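Flavin reductase domain protein (Arthrobacter sp., PDB 2QCK) probably binds FMN and acts as a flavin reductase, passing electrons from a reduced nicotinamide cofactor to flavin. Local coordinates at residues E15-I27 / T148-P160. Numbering follows the deposited sequence.
Sequences EMFRRHAAGVAII and TPLLYHSGAYSQP
Ala22 and Tyr152 form the hydrogen-bonded pair of a short antiparallel ladder, a worked example of how a beta hairpin, here strands 151-153 and 156-162, is added to a strand far away in sequence, 22-31, within the antiparallel sheet of the flavin reductase-like domain. Tyr152 N gives a 2.8 Å bond to Ala22 O, nearly straight on to the carbonyl (C=O...N 166°), whereas the return bond from Ala22 N to Tyr152 O is weak. Two residues on, Val24 N donates a hydrogen bond to Leu150 O at 3.0 Å, tilted 31° from the carbonyl plane. Val24 also supplies the apolar contact: with CG1 anti to the backbone N (chi1 -176°), CG2 lies beside that N, meets Tyr152 CB at 3.6 Å and comes to the edge of the Tyr157 ring at CE1. The Tyr157 ring in turn lies with one face against Tyr152 CD1. At the other end, Ala21 CB packs on His153 CB at 4.0 Å, and the type I' turn from His153 to Ala156 presents Ser154 to helix 10-18. There Arg18 NH1 donates to Ser154 OG at 2.9 Å, within the guanidinium plane. Glu15 also holds this group, side-on: Arg18, its chain bent at chi3 (63°), binds OE1 through NE and OE2 through NH2. An alanine at Arg18 would probably leave Ser154 OG without this donor and Glu15 OE1 without its salt-bridge partner. Beyond lies the second subunit, whose Gly144 O accepts from Arg19 NH1 and one of whose strands pairs with Ser158 and Gln159, continuing the sheet across the dimer. Glu15 OE2 accepts from both arginines, Arg18 NH2 at 2.8 Å and Arg19 NE at 2.9 Å, from the same face of its carboxylate.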
ATOM      1  N   GLU A  15      -0.634  16.335  -0.694  1.00 46.09           N
ATOM      2  CA  GLU A  15      -0.980  16.465   0.714  1.00 45.55           C
ATOM      3  C   GLU A  15      -1.686  15.226   1.254  1.00 43.65           C
ATOM      4  O   GLU A  15      -1.253  14.675   2.234  1.00 45.16           O
ATOM      5  CB  GLU A  15      -1.854  17.729   0.916  1.00 46.91           C
ATOM      6  CG  GLU A  15      -2.346  18.054   2.340  1.00 49.81           C
ATOM      7  CD  GLU A  15      -1.226  18.122   3.391  1.00 51.10           C
ATOM      8  OE1 GLU A  15      -0.012  18.062   3.042  1.00 46.57           O
ATOM      9  OE2 GLU A  15      -1.587  18.198   4.586  1.00 46.18           O
HETATM   10  N   MSE A  16      -2.764  14.784   0.612  1.00 41.86           N
HETATM   11  CA  MSE A  16      -3.513  13.628   1.109  1.00 40.78           C
HETATM   12  C   MSE A  16      -2.622  12.392   1.243  1.00 41.63           C
HETATM   13  O   MSE A  16      -2.803  11.627   2.184  1.00 43.70           O
HETATM   14  CB  MSE A  16      -4.760  13.326   0.263  1.00 41.41           C
HETATM   15  CG  MSE A  16      -5.920  14.284   0.401  1.00 41.08           C
HETATM   16 SE   MSE A  16      -6.131  15.007   2.253  0.75 47.62          SE
HETATM   17  CE  MSE A  16      -6.346  13.237   3.162  1.00 47.51           C
ATOM     18  N   PHE A  17      -1.655  12.182   0.351  1.00 43.82           N
ATOM     19  CA  PHE A  17      -0.729  11.037   0.510  1.00 41.98           C
ATOM     20  C   PHE A  17       0.378  11.282   1.528  1.00 45.29           C
ATOM     21  O   PHE A  17       0.994  10.315   2.010  1.00 44.39           O
ATOM     22  CB  PHE A  17      -0.163  10.474  -0.840  1.00 41.73           C
ATOM     23  CG  PHE A  17      -1.123   9.577  -1.509  1.00 34.79           C
ATOM     24  CD1 PHE A  17      -1.279   8.282  -1.069  1.00 36.12           C
ATOM     25  CD2 PHE A  17      -1.996  10.074  -2.460  1.00 38.44           C
ATOM     26  CE1 PHE A  17      -2.246   7.483  -1.603  1.00 38.45           C
ATOM     27  CE2 PHE A  17      -2.971   9.278  -3.012  1.00 39.67           C
ATOM     28  CZ  PHE A  17      -3.096   7.983  -2.578  1.00 37.17           C
ATOM     29  N   ARG A  18       0.646  12.557   1.832  1.00 47.61           N
ATOM     30  CA  ARG A  18       1.443  12.908   3.017  1.00 49.20           C
ATOM     31  C   ARG A  18       0.746  12.442   4.284  1.00 47.99           C
ATOM     32  O   ARG A  18       1.379  12.059   5.238  1.00 52.30           O
ATOM     33  CB  ARG A  18       1.658  14.425   3.101  1.00 49.19           C
ATOM     34  CG  ARG A  18       2.700  14.860   4.139  1.00 50.49           C
ATOM     35  CD  ARG A  18       2.732  16.381   4.436  1.00 52.33           C
ATOM     36  NE  ARG A  18       1.480  16.888   5.010  1.00 49.01           N
ATOM     37  CZ  ARG A  18       1.066  16.648   6.254  1.00 59.01           C
ATOM     38  NH1 ARG A  18       1.798  15.938   7.108  1.00 58.49           N
ATOM     39  NH2 ARG A  18      -0.095  17.137   6.665  1.00 60.25           N
ATOM     40  N   ARG A  19      -0.575  12.484   4.281  1.00 49.00           N
ATOM     41  CA  ARG A  19      -1.367  12.111   5.440  1.00 47.53           C
ATOM     42  C   ARG A  19      -1.698  10.629   5.521  1.00 47.84           C
ATOM     43  O   ARG A  19      -2.398  10.190   6.454  1.00 51.93           O
ATOM     44  CB  ARG A  19      -2.671  12.897   5.423  1.00 48.88           C
ATOM     45  CG  ARG A  19      -2.497  14.409   5.570  1.00 47.13           C
ATOM     46  CD  ARG A  19      -3.841  15.066   5.792  1.00 47.21           C
ATOM     47  NE  ARG A  19      -3.649  16.507   5.827  1.00 52.02           N
ATOM     48  CZ  ARG A  19      -4.562  17.382   6.222  1.00 54.61           C
ATOM     49  NH1 ARG A  19      -5.764  16.992   6.640  1.00 48.19           N
ATOM     50  NH2 ARG A  19      -4.260  18.674   6.201  1.00 53.67           N
ATOM     51  N   HIS A  20      -1.231   9.858   4.552  1.00 44.20           N
ATOM     52  CA  HIS A  20      -1.539   8.450   4.486  1.00 38.78           C
ATOM     53  C   HIS A  20      -0.268   7.717   4.903  1.00 40.82           C
ATOM     54  O   HIS A  20       0.749   7.836   4.231  1.00 41.62           O
ATOM     55  CB  HIS A  20      -1.937   8.124   3.048  1.00 39.50           C
ATOM     56  CG  HIS A  20      -2.440   6.740   2.851  1.00 41.04           C
ATOM     57  ND1 HIS A  20      -3.594   6.278   3.457  1.00 31.66           N
ATOM     58  CD2 HIS A  20      -1.966   5.714   2.110  1.00 43.29           C
ATOM     59  CE1 HIS A  20      -3.800   5.022   3.099  1.00 32.87           C
ATOM     60  NE2 HIS A  20      -2.833   4.655   2.277  1.00 44.95           N
ATOM     61  N   ALA A  21      -0.307   6.974   6.007  1.00 37.05           N
ATOM     62  CA  ALA A  21       0.879   6.251   6.487  1.00 36.36           C
ATOM     63  C   ALA A  21       1.078   4.951   5.696  1.00 34.98           C
ATOM     64  O   ALA A  21       0.185   4.472   4.975  1.00 35.86           O
ATOM     65  CB  ALA A  21       0.722   5.938   7.962  1.00 37.53           C
ATOM     66  N   ALA A  22       2.242   4.328   5.844  1.00 36.27           N
ATOM     67  CA  ALA A  22       2.531   3.143   5.058  1.00 36.43           C
ATOM     68  C   ALA A  22       3.585   2.279   5.744  1.00 34.83           C
ATOM     69  O   ALA A  22       4.404   2.800   6.475  1.00 36.59           O
ATOM     70  CB  ALA A  22       3.012   3.568   3.675  1.00 36.42           C
ATOM     71  N   GLY A  23       3.551   0.978   5.509  1.00 36.53           N
ATOM     72  CA  GLY A  23       4.631   0.119   5.932  1.00 34.64           C
ATOM     73  C   GLY A  23       5.784   0.202   4.979  1.00 33.62           C
ATOM     74  O   GLY A  23       5.604   0.582   3.849  1.00 34.77           O
ATOM     75  N   VAL A  24       6.967  -0.232   5.416  1.00 31.05           N
ATOM     76  CA  VAL A  24       8.189  -0.066   4.628  1.00 33.06           C
ATOM     77  C   VAL A  24       8.718  -1.455   4.292  1.00 31.76           C
ATOM     78  O   VAL A  24       8.881  -2.274   5.194  1.00 30.60           O
ATOM     79  CB  VAL A  24       9.240   0.805   5.393  1.00 30.63           C
ATOM     80  CG1 VAL A  24      10.505   1.067   4.527  1.00 32.23           C
ATOM     81  CG2 VAL A  24       8.597   2.132   5.845  1.00 39.50           C
ATOM     82  N   ALA A  25       8.923  -1.714   2.991  1.00 32.29           N
ATOM     83  CA  ALA A  25       9.564  -2.927   2.490  1.00 33.69           C
ATOM     84  C   ALA A  25      10.754  -2.526   1.603  1.00 32.03           C
ATOM     85  O   ALA A  25      10.889  -1.371   1.279  1.00 33.26           O
ATOM     86  CB  ALA A  25       8.535  -3.784   1.683  1.00 34.02           C
ATOM     87  N   ILE A  26      11.622  -3.478   1.243  1.00 35.42           N
ATOM     88  CA  ILE A  26      12.659  -3.267   0.233  1.00 32.21           C
ATOM     89  C   ILE A  26      12.581  -4.336  -0.856  1.00 34.20           C
ATOM     90  O   ILE A  26      12.424  -5.558  -0.565  1.00 33.43           O
ATOM     91  CB  ILE A  26      14.117  -3.236   0.794  1.00 29.87           C
ATOM     92  CG1 ILE A  26      14.282  -2.079   1.793  1.00 33.83           C
ATOM     93  CG2 ILE A  26      15.048  -3.103  -0.391  1.00 28.70           C
ATOM     94  CD1 ILE A  26      15.451  -2.203   2.777  1.00 28.35           C
ATOM     95  N   ILE A  27      12.647  -3.873  -2.107  1.00 34.29           N
ATOM     96  CA  ILE A  27      12.585  -4.750  -3.296  1.00 30.75           C
ATOM     97  C   ILE A  27      13.996  -4.890  -3.793  1.00 30.74           C
ATOM     98  O   ILE A  27      14.700  -3.906  -3.842  1.00 29.83           O
ATOM     99  CB  ILE A  27      11.720  -4.135  -4.414  1.00 34.11           C
ATOM    100  CG1 ILE A  27      10.283  -4.026  -3.942  1.00 25.16           C
ATOM    101  CG2 ILE A  27      11.803  -4.970  -5.752  1.00 35.35           C
ATOM    102  CD1 ILE A  27       9.520  -5.330  -4.000  1.00 31.10           C
ATOM    103  N   THR A 148       8.653  -5.328  15.666  1.00 40.59           N
ATOM    104  CA  THR A 148       7.642  -4.314  15.398  1.00 38.95           C
ATOM    105  C   THR A 148       7.857  -3.788  13.973  1.00 38.68           C
ATOM    106  O   THR A 148       8.978  -3.427  13.597  1.00 37.34           O
ATOM    107  CB  THR A 148       7.789  -3.199  16.458  1.00 40.41           C
ATOM    108  OG1 THR A 148       7.513  -3.765  17.746  1.00 40.95           O
ATOM    109  CG2 THR A 148       6.884  -2.000  16.206  1.00 36.33           C
ATOM    110  N   PRO A 149       6.801  -3.766  13.163  1.00 38.71           N
ATOM    111  CA  PRO A 149       6.942  -3.254  11.792  1.00 38.36           C
ATOM    112  C   PRO A 149       7.410  -1.815  11.702  1.00 38.18           C
ATOM    113  O   PRO A 149       7.105  -1.006  12.560  1.00 40.38           O
ATOM    114  CB  PRO A 149       5.532  -3.349  11.218  1.00 36.83           C
ATOM    115  CG  PRO A 149       4.803  -4.301  12.082  1.00 41.20           C
ATOM    116  CD  PRO A 149       5.436  -4.263  13.435  1.00 38.51           C
ATOM    117  N   LEU A 150       8.163  -1.519  10.656  1.00 37.29           N
ATOM    118  CA  LEU A 150       8.567  -0.148  10.343  1.00 29.98           C
ATOM    119  C   LEU A 150       7.512   0.517   9.459  1.00 34.05           C
ATOM    120  O   LEU A 150       7.043  -0.062   8.446  1.00 34.18           O
ATOM    121  CB  LEU A 150       9.930  -0.160   9.638  1.00 31.66           C
ATOM    122  CG  LEU A 150      10.701   1.143   9.371  1.00 31.60           C
ATOM    123  CD1 LEU A 150      11.029   1.821  10.687  1.00 26.85           C
ATOM    124  CD2 LEU A 150      11.959   0.827   8.563  1.00 26.72           C
ATOM    125  N   LEU A 151       7.169   1.745   9.846  1.00 36.10           N
ATOM    126  CA  LEU A 151       6.227   2.572   9.116  1.00 37.68           C
ATOM    127  C   LEU A 151       6.916   3.815   8.630  1.00 34.79           C
ATOM    128  O   LEU A 151       7.986   4.191   9.129  1.00 35.45           O
ATOM    129  CB  LEU A 151       5.087   2.975  10.022  1.00 40.13           C
ATOM    130  CG  LEU A 151       4.606   1.913  11.011  1.00 38.93           C
ATOM    131  CD1 LEU A 151       3.731   2.601  12.054  1.00 52.58           C
ATOM    132  CD2 LEU A 151       3.877   0.863  10.280  1.00 39.85           C
ATOM    133  N   TYR A 152       6.320   4.441   7.623  1.00 34.09           N
ATOM    134  CA  TYR A 152       6.807   5.731   7.143  1.00 34.38           C
ATOM    135  C   TYR A 152       5.617   6.631   6.929  1.00 36.37           C
ATOM    136  O   TYR A 152       4.617   6.228   6.350  1.00 36.74           O
ATOM    137  CB  TYR A 152       7.482   5.545   5.840  1.00 36.89           C
ATOM    138  CG  TYR A 152       8.245   6.731   5.362  1.00 29.03           C
ATOM    139  CD1 TYR A 152       9.451   7.054   5.922  1.00 44.60           C
ATOM    140  CD2 TYR A 152       7.762   7.547   4.327  1.00 34.80           C
ATOM    141  CE1 TYR A 152      10.168   8.109   5.481  1.00 33.26           C
ATOM    142  CE2 TYR A 152       8.501   8.644   3.882  1.00 33.51           C
ATOM    143  CZ  TYR A 152       9.692   8.903   4.473  1.00 43.34           C
ATOM    144  OH  TYR A 152      10.469   9.966   4.059  1.00 41.45           O
ATOM    145  N   HIS A 153       5.709   7.845   7.427  1.00 36.98           N
ATOM    146  CA  HIS A 153       4.583   8.736   7.422  1.00 38.92           C
ATOM    147  C   HIS A 153       5.136  10.151   7.425  1.00 40.38           C
ATOM    148  O   HIS A 153       6.072  10.460   8.189  1.00 37.96           O
ATOM    149  CB  HIS A 153       3.736   8.499   8.666  1.00 42.90           C
ATOM    150  CG  HIS A 153       2.894   9.664   9.042  1.00 47.52           C
ATOM    151  ND1 HIS A 153       2.121  10.349   8.124  1.00 62.17           N
ATOM    152  CD2 HIS A 153       2.729  10.297  10.225  1.00 53.32           C
ATOM    153  CE1 HIS A 153       1.502  11.350   8.728  1.00 56.32           C
ATOM    154  NE2 HIS A 153       1.850  11.338  10.004  1.00 58.82           N
ATOM    155  N   SER A 154       4.555  10.973   6.557  1.00 39.15           N
ATOM    156  CA  SER A 154       4.921  12.373   6.379  1.00 40.78           C
ATOM    157  C   SER A 154       6.420  12.594   6.568  1.00 38.54           C
ATOM    158  O   SER A 154       6.850  13.404   7.376  1.00 42.84           O
ATOM    159  CB  SER A 154       4.143  13.249   7.341  1.00 41.48           C
ATOM    160  OG  SER A 154       4.400  14.608   7.005  1.00 46.45           O
ATOM    161  N   GLY A 155       7.210  11.834   5.832  1.00 38.31           N
ATOM    162  CA  GLY A 155       8.650  12.001   5.826  1.00 36.78           C
ATOM    163  C   GLY A 155       9.403  11.466   7.017  1.00 38.07           C
ATOM    164  O   GLY A 155      10.579  11.733   7.116  1.00 35.83           O
ATOM    165  N   ALA A 156       8.790  10.663   7.896  1.00 36.65           N
ATOM    166  CA  ALA A 156       9.533  10.156   9.038  1.00 37.12           C
ATOM    167  C   ALA A 156       9.250   8.682   9.222  1.00 37.35           C
ATOM    168  O   ALA A 156       8.140   8.227   8.957  1.00 33.39           O
ATOM    169  CB  ALA A 156       9.160  10.932  10.331  1.00 35.39           C
ATOM    170  N   TYR A 157      10.273   7.947   9.653  1.00 37.56           N
ATOM    171  CA  TYR A 157      10.097   6.569  10.076  1.00 33.44           C
ATOM    172  C   TYR A 157       9.444   6.543  11.441  1.00 33.48           C
ATOM    173  O   TYR A 157       9.868   7.230  12.344  1.00 33.54           O
ATOM    174  CB  TYR A 157      11.432   5.830  10.090  1.00 32.98           C
ATOM    175  CG  TYR A 157      11.989   5.585   8.701  1.00 28.73           C
ATOM    176  CD1 TYR A 157      11.415   4.642   7.836  1.00 30.09           C
ATOM    177  CD2 TYR A 157      13.078   6.288   8.246  1.00 39.30           C
ATOM    178  CE1 TYR A 157      11.940   4.446   6.531  1.00 30.06           C
ATOM    179  CE2 TYR A 157      13.588   6.082   6.972  1.00 33.79           C
ATOM    180  CZ  TYR A 157      13.017   5.179   6.130  1.00 36.89           C
ATOM    181  OH  TYR A 157      13.544   5.016   4.868  1.00 37.06           O
ATOM    182  N   SER A 158       8.419   5.706  11.583  1.00 34.41           N
ATOM    183  CA  SER A 158       7.596   5.617  12.762  1.00 34.56           C
ATOM    184  C   SER A 158       7.427   4.158  13.151  1.00 36.13           C
ATOM    185  O   SER A 158       7.788   3.243  12.397  1.00 36.65           O
ATOM    186  CB  SER A 158       6.205   6.191  12.485  1.00 37.29           C
ATOM    187  OG  SER A 158       6.255   7.609  12.371  1.00 49.97           O
ATOM    188  N   GLN A 159       6.880   3.957  14.336  1.00 32.87           N
ATOM    189  CA  GLN A 159       6.533   2.640  14.794  1.00 35.19           C
ATOM    190  C   GLN A 159       5.052   2.646  15.156  1.00 32.24           C
ATOM    191  O   GLN A 159       4.535   3.677  15.563  1.00 35.17           O
ATOM    192  CB  GLN A 159       7.371   2.287  15.986  1.00 33.57           C
ATOM    193  CG  GLN A 159       6.973   3.010  17.252  1.00 39.53           C
ATOM    194  CD  GLN A 159       7.790   2.549  18.413  1.00 44.97           C
ATOM    195  OE1 GLN A 159       7.711   1.381  18.809  1.00 47.63           O
ATOM    196  NE2 GLN A 159       8.591   3.458  18.970  1.00 35.29           N
ATOM    197  N   PRO A 160       4.382   1.517  14.967  1.00 36.84           N
ATOM    198  CA  PRO A 160       2.972   1.472  15.288  1.00 37.41           C
ATOM    199  C   PRO A 160       2.777   1.176  16.774  1.00 41.39           C
ATOM    200  O   PRO A 160       3.459   0.323  17.337  1.00 40.04           O
ATOM    201  CB  PRO A 160       2.452   0.351  14.406  1.00 39.69           C
ATOM    202  CG  PRO A 160       3.567  -0.581  14.263  1.00 40.70           C
ATOM    203  CD  PRO A 160       4.859   0.227  14.432  1.00 35.76           C
TER